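Local coordinates for protein cocosin 1 acidic chain (Cocos nucifera, PDB 5WPW) that serves as a hexameric 11S seed storage globulin, a nutrient reservoir of the coconut seed and a potential food allergen, at residues A[152-164]-A[174-186]. The protein carries 2 engineered substitutions. Residues are numbered along the deposited sequence; the frame is centred on the assembly and turned at random.
Sequences SHRQFLLAGRQEQ and SIKENILRGFSTE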
loop_
_atom_site.group_PDB
_atom_site.type_symbol
_atom_site.label_atom_id
_atom_site.label_comp_id
_atom_site.label_asym_id
_atom_site.label_seq_id
_atom_site.Cartn_x
_atom_site.Cartn_y
_atom_site.Cartn_z
ATOM N N SER A 152 15.217 23.975 -10.151
ATOM C CA SER A 152 16.640 24.264 -10.025
ATOM C C SER A 152 17.048 23.894 -8.614
ATOM O O SER A 152 16.196 23.752 -7.734
ATOM C CB SER A 152 16.957 25.734 -10.328
ATOM O OG SER A 152 16.742 26.562 -9.191
ATOM N N HIS A 153 18.355 23.729 -8.407
ATOM C CA HIS A 153 18.893 23.391 -7.093
ATOM C C HIS A 153 18.921 24.625 -6.194
ATOM O O HIS A 153 19.735 25.529 -6.401
ATOM C CB HIS A 153 20.303 22.825 -7.204
ATOM C CG HIS A 153 20.892 22.477 -5.875
ATOM N ND1 HIS A 153 22.243 22.523 -5.615
ATOM C CD2 HIS A 153 20.299 22.091 -4.721
ATOM C CE1 HIS A 153 22.464 22.156 -4.365
ATOM N NE2 HIS A 153 21.299 21.900 -3.798
ATOM N N ARG A 154 18.051 24.662 -5.186
ATOM C CA ARG A 154 18.075 25.706 -4.167
ATOM C C ARG A 154 18.683 25.098 -2.907
ATOM O O ARG A 154 18.091 24.196 -2.294
ATOM C CB ARG A 154 16.674 26.262 -3.879
ATOM C CG ARG A 154 15.709 26.368 -5.078
ATOM C CD ARG A 154 15.609 27.782 -5.678
ATOM N NE ARG A 154 15.372 28.828 -4.675
ATOM C CZ ARG A 154 14.278 29.581 -4.579
ATOM N NH1 ARG A 154 13.269 29.438 -5.426
ATOM N NH2 ARG A 154 14.202 30.507 -3.628
ATOM N N GLN A 155 19.850 25.605 -2.511
ATOM C CA GLN A 155 20.535 25.193 -1.294
ATOM C C GLN A 155 20.392 26.263 -0.217
ATOM O O GLN A 155 20.653 27.441 -0.471
ATOM C CB GLN A 155 22.020 24.927 -1.565
ATOM C CG GLN A 155 22.663 23.976 -0.578
ATOM C CD GLN A 155 24.140 24.256 -0.359
ATOM O OE1 GLN A 155 24.644 25.313 -0.736
ATOM N NE2 GLN A 155 24.837 23.313 0.253
ATOM N N PHE A 156 19.991 25.835 0.981
ATOM C CA PHE A 156 19.736 26.698 2.128
ATOM C C PHE A 156 20.796 26.389 3.170
ATOM O O PHE A 156 20.734 25.346 3.824
ATOM C CB PHE A 156 18.338 26.463 2.708
ATOM C CG PHE A 156 17.197 26.770 1.752
ATOM C CD1 PHE A 156 16.940 25.956 0.666
ATOM C CD2 PHE A 156 16.371 27.873 1.966
ATOM C CE1 PHE A 156 15.866 26.244 -0.200
ATOM C CE2 PHE A 156 15.311 28.160 1.125
ATOM C CZ PHE A 156 15.057 27.351 0.036
ATOM N N LEU A 157 21.764 27.285 3.327
ATOM C CA LEU A 157 22.828 27.089 4.307
ATOM C C LEU A 157 22.309 27.384 5.706
ATOM O O LEU A 157 21.653 28.401 5.926
ATOM C CB LEU A 157 24.015 28.002 4.005
ATOM C CG LEU A 157 24.721 27.764 2.693
ATOM C CD1 LEU A 157 25.441 29.040 2.295
ATOM C CD2 LEU A 157 25.689 26.611 2.861
ATOM N N LEU A 158 22.584 26.482 6.651
ATOM C CA LEU A 158 22.293 26.786 8.047
ATOM C C LEU A 158 23.411 27.610 8.680
ATOM O O LEU A 158 23.181 28.309 9.673
ATOM C CB LEU A 158 22.086 25.490 8.845
ATOM C CG LEU A 158 20.801 24.667 8.686
ATOM C CD1 LEU A 158 20.640 23.695 9.861
ATOM C CD2 LEU A 158 19.594 25.549 8.545
ATOM N N ALA A 159 24.612 27.543 8.127
ATOM C CA ALA A 159 25.729 28.324 8.623
ATOM C C ALA A 159 26.614 28.685 7.448
ATOM O O ALA A 159 26.635 27.975 6.439
ATOM C CB ALA A 159 26.516 27.546 9.672
ATOM N N GLY A 160 27.343 29.791 7.577
ATOM C CA GLY A 160 28.358 30.138 6.600
ATOM C C GLY A 160 27.856 30.976 5.437
ATOM O O GLY A 160 26.802 31.611 5.479
ATOM N N ARG A 161 28.677 30.992 4.382
ATOM C CA ARG A 161 28.461 31.756 3.158
ATOM C C ARG A 161 29.173 31.038 2.023
ATOM O O ARG A 161 30.116 30.278 2.252
ATOM C CB ARG A 161 28.996 33.195 3.246
ATOM C CG ARG A 161 28.451 34.058 4.372
ATOM C CD ARG A 161 29.311 35.307 4.556
ATOM N NE ARG A 161 29.013 36.365 3.593
ATOM C CZ ARG A 161 29.943 37.090 2.976
ATOM N NH1 ARG A 161 31.230 36.858 3.216
ATOM N NH2 ARG A 161 29.591 38.040 2.118
ATOM N N GLN A 162 28.734 31.292 0.791
ATOM C CA GLN A 162 29.301 30.571 -0.345
ATOM C C GLN A 162 29.161 31.391 -1.622
ATOM O O GLN A 162 28.062 31.855 -1.948
ATOM C CB GLN A 162 28.627 29.200 -0.521
ATOM C CG GLN A 162 28.872 28.534 -1.879
ATOM C CD GLN A 162 30.137 27.670 -1.916
ATOM O OE1 GLN A 162 31.081 27.877 -1.141
ATOM N NE2 GLN A 162 30.160 26.700 -2.832
ATOM N N GLU A 163 30.275 31.564 -2.338
ATOM C CA GLU A 163 30.248 32.225 -3.639
ATOM C C GLU A 163 29.400 31.403 -4.603
ATOM O O GLU A 163 29.796 30.299 -4.989
ATOM C CB GLU A 163 31.670 32.415 -4.189
ATOM C CG GLU A 163 31.756 33.271 -5.457
ATOM C CD GLU A 163 32.576 32.611 -6.568
ATOM O OE1 GLU A 163 32.203 32.744 -7.758
ATOM O OE2 GLU A 163 33.592 31.957 -6.249
ATOM N N GLN A 164 28.228 31.915 -4.969
ATOM C CA GLN A 164 27.332 31.226 -5.895
ATOM C C GLN A 164 28.015 30.954 -7.234
ATOM O O GLN A 164 28.462 29.837 -7.498
ATOM C CB GLN A 164 26.057 32.044 -6.112
ATOM C CG GLN A 164 25.174 32.157 -4.882
ATOM C CD GLN A 164 23.960 33.033 -5.113
ATOM O OE1 GLN A 164 23.973 33.908 -5.979
ATOM N NE2 GLN A 164 22.904 32.800 -4.339
ATOM N N SER A 174 28.787 37.617 -6.138
ATOM C CA SER A 174 27.677 36.730 -5.803
ATOM C C SER A 174 28.047 35.814 -4.640
ATOM O O SER A 174 28.807 34.860 -4.827
ATOM C CB SER A 174 27.264 35.893 -7.019
ATOM O OG SER A 174 28.291 34.984 -7.398
ATOM N N ILE A 175 27.526 36.103 -3.446
ATOM C CA ILE A 175 27.777 35.280 -2.265
ATOM C C ILE A 175 26.446 34.997 -1.579
ATOM O O ILE A 175 25.734 35.926 -1.180
ATOM C CB ILE A 175 28.769 35.934 -1.286
ATOM C CG1 ILE A 175 30.167 35.997 -1.908
ATOM C CG2 ILE A 175 28.831 35.139 0.011
ATOM C CD1 ILE A 175 31.317 36.032 -0.897
ATOM N N LYS A 176 26.121 33.713 -1.438
ATOM C CA LYS A 176 24.887 33.274 -0.798
ATOM C C LYS A 176 25.071 33.225 0.714
ATOM O O LYS A 176 26.004 32.588 1.213
ATOM C CB LYS A 176 24.486 31.903 -1.346
ATOM C CG LYS A 176 23.800 30.954 -0.369
ATOM C CD LYS A 176 23.900 29.516 -0.873
ATOM C CE LYS A 176 23.285 29.355 -2.266
ATOM N NZ LYS A 176 21.792 29.364 -2.230
ATOM N N GLU A 177 24.180 33.899 1.439
ATOM C CA GLU A 177 24.228 33.945 2.892
ATOM C C GLU A 177 23.454 32.776 3.499
ATOM O O GLU A 177 22.630 32.136 2.845
ATOM C CB GLU A 177 23.659 35.270 3.399
ATOM C CG GLU A 177 24.366 36.514 2.869
ATOM C CD GLU A 177 25.632 36.823 3.648
ATOM O OE1 GLU A 177 25.910 36.109 4.632
ATOM O OE2 GLU A 177 26.346 37.782 3.286
ATOM N N ASN A 178 23.736 32.495 4.764
ATOM C CA ASN A 178 22.971 31.475 5.452
ATOM C C ASN A 178 21.612 32.042 5.849
ATOM O O ASN A 178 21.402 33.255 5.882
ATOM C CB ASN A 178 23.734 30.957 6.664
ATOM C CG ASN A 178 23.716 31.920 7.816
ATOM O OD1 ASN A 178 22.834 31.862 8.667
ATOM N ND2 ASN A 178 24.691 32.815 7.853
ATOM N N ILE A 179 20.670 31.141 6.128
ATOM C CA ILE A 179 19.282 31.569 6.295
ATOM C C ILE A 179 19.112 32.433 7.531
ATOM O O ILE A 179 18.229 33.300 7.568
ATOM C CB ILE A 179 18.369 30.342 6.352
ATOM C CG1 ILE A 179 18.909 29.374 7.384
ATOM C CG2 ILE A 179 18.341 29.683 4.982
ATOM C CD1 ILE A 179 17.854 28.496 7.996
ATOM N N LEU A 180 19.928 32.212 8.565
ATOM C CA LEU A 180 19.815 33.036 9.769
ATOM C C LEU A 180 20.146 34.496 9.483
ATOM O O LEU A 180 19.640 35.391 10.172
ATOM C CB LEU A 180 20.717 32.495 10.872
ATOM C CG LEU A 180 20.511 31.023 11.238
ATOM C CD1 LEU A 180 21.440 30.648 12.388
ATOM C CD2 LEU A 180 19.042 30.734 11.578
ATOM N N ARG A 181 20.979 34.751 8.472
ATOM C CA ARG A 181 21.262 36.116 8.037
ATOM C C ARG A 181 20.001 36.836 7.569
ATOM O O ARG A 181 19.962 38.073 7.562
ATOM C CB ARG A 181 22.316 36.079 6.922
ATOM C CG ARG A 181 22.757 37.430 6.363
ATOM C CD ARG A 181 23.722 38.145 7.317
ATOM N NE ARG A 181 24.109 39.466 6.823
ATOM C CZ ARG A 181 23.422 40.578 7.057
ATOM N NH1 ARG A 181 22.304 40.527 7.775
ATOM N NH2 ARG A 181 23.847 41.739 6.573
ATOM N N GLY A 182 18.959 36.091 7.191
ATOM C CA GLY A 182 17.719 36.711 6.772
ATOM C C GLY A 182 16.860 37.221 7.908
ATOM O O GLY A 182 15.937 38.009 7.666
ATOM N N PHE A 183 17.149 36.798 9.135
ATOM C CA PHE A 183 16.383 37.194 10.298
ATOM C C PHE A 183 16.984 38.441 10.929
ATOM O O PHE A 183 18.190 38.684 10.844
ATOM C CB PHE A 183 16.346 36.070 11.325
ATOM C CG PHE A 183 15.534 34.902 10.896
ATOM C CD1 PHE A 183 14.226 35.070 10.493
ATOM C CD2 PHE A 183 16.094 33.636 10.854
ATOM C CE1 PHE A 183 13.472 33.980 10.086
ATOM C CE2 PHE A 183 15.350 32.555 10.451
ATOM C CZ PHE A 183 14.037 32.728 10.069
ATOM N N SER A 184 16.128 39.236 11.560
ATOM C CA SER A 184 16.625 40.379 12.310
ATOM C C SER A 184 17.344 39.901 13.568
ATOM O O SER A 184 17.013 38.867 14.151
ATOM C CB SER A 184 15.482 41.327 12.666
ATOM O OG SER A 184 15.005 41.073 13.973
ATOM N N THR A 185 18.360 40.665 13.976
ATOM C CA THR A 185 19.172 40.259 15.119
ATOM C C THR A 185 18.346 40.139 16.392
ATOM O O THR A 185 18.490 39.164 17.138
ATOM C CB THR A 185 20.313 41.248 15.325
ATOM O OG1 THR A 185 21.067 41.357 14.109
ATOM C CG2 THR A 185 21.205 40.775 16.467
ATOM N N GLU A 186 17.478 41.118 16.660
ATOM C CA GLU A 186 16.712 41.107 17.904
ATOM C C GLU A 186 15.794 39.889 18.004
ATOM O O GLU A 186 15.682 39.272 19.069
ATOM C CB GLU A 186 15.916 42.404 18.036
ATOM C CG GLU A 186 15.092 42.789 16.817
ATOM C CD GLU A 186 14.152 43.963 17.097
ATOM O OE1 GLU A 186 14.555 45.127 16.875
ATOM O OE2 GLU A 186 13.014 43.720 17.558
HETATM O O HOH W 1 20.291 28.348 -4.203
HETATM O O HOH W 2 21.563 29.923 2.225
#
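Lys176 reaches from the short strand 175-177 across to Leu157, Gln155 and Gln164. Its CB meets the side-chain amide of Gln164, with NE2 of Gln164 3.5 Å from CB of Lys176. CG and CD then run along Leu157, and CD of Lys176 lies 3.6 Å from CD1 of Leu157. CE passes between the carbonyl of Gln155 and NE2 of Gln164. Bends at chi3 (-58°) and chi4 (-75°) turn the chain so that NZ of Lys176 donates to O of Gln155 at 2.8 Å, in the carbonyl plane. NZ also donates to a water, which in turn takes the N-H of Gln155.

Lys176 and Gln162 form an antiparallel hydrogen-bonded pair, with two backbone bonds between them. Around this pair 161-163 and 175-177 run as the two arms of a short, weakly bonded beta hairpin within the N-terminal cupin domain. The hairpin follows strand 155-157, which pairs with strand 50-57 of the cupin barrel.

On the face of the hairpin opposite Lys176, Arg161 and Glu177 lie side by side and form a salt bridge. NE of Arg161 is 3.0 Å from OE2 of Glu177. The donor stands above the carboxylate plane, while the oxygen lies near the guanidinium plane. CG2 of Ile175 lies over one face of the guanidinium, toward its rim. NH1 of Arg161 donates a hydrogen bond to the backbone O of Asp207.

Past the hairpin, N of Ile179 donates to O of Leu157 at 2.9 Å, almost straight (163°). CD1 of Ile179 packs tightly against CD2 of Leu158, 3.5 Å away. CG2 of Ile179 sits at the ring edge of Phe156. Ile179 also packs on Asp324 of a neighbouring subunit.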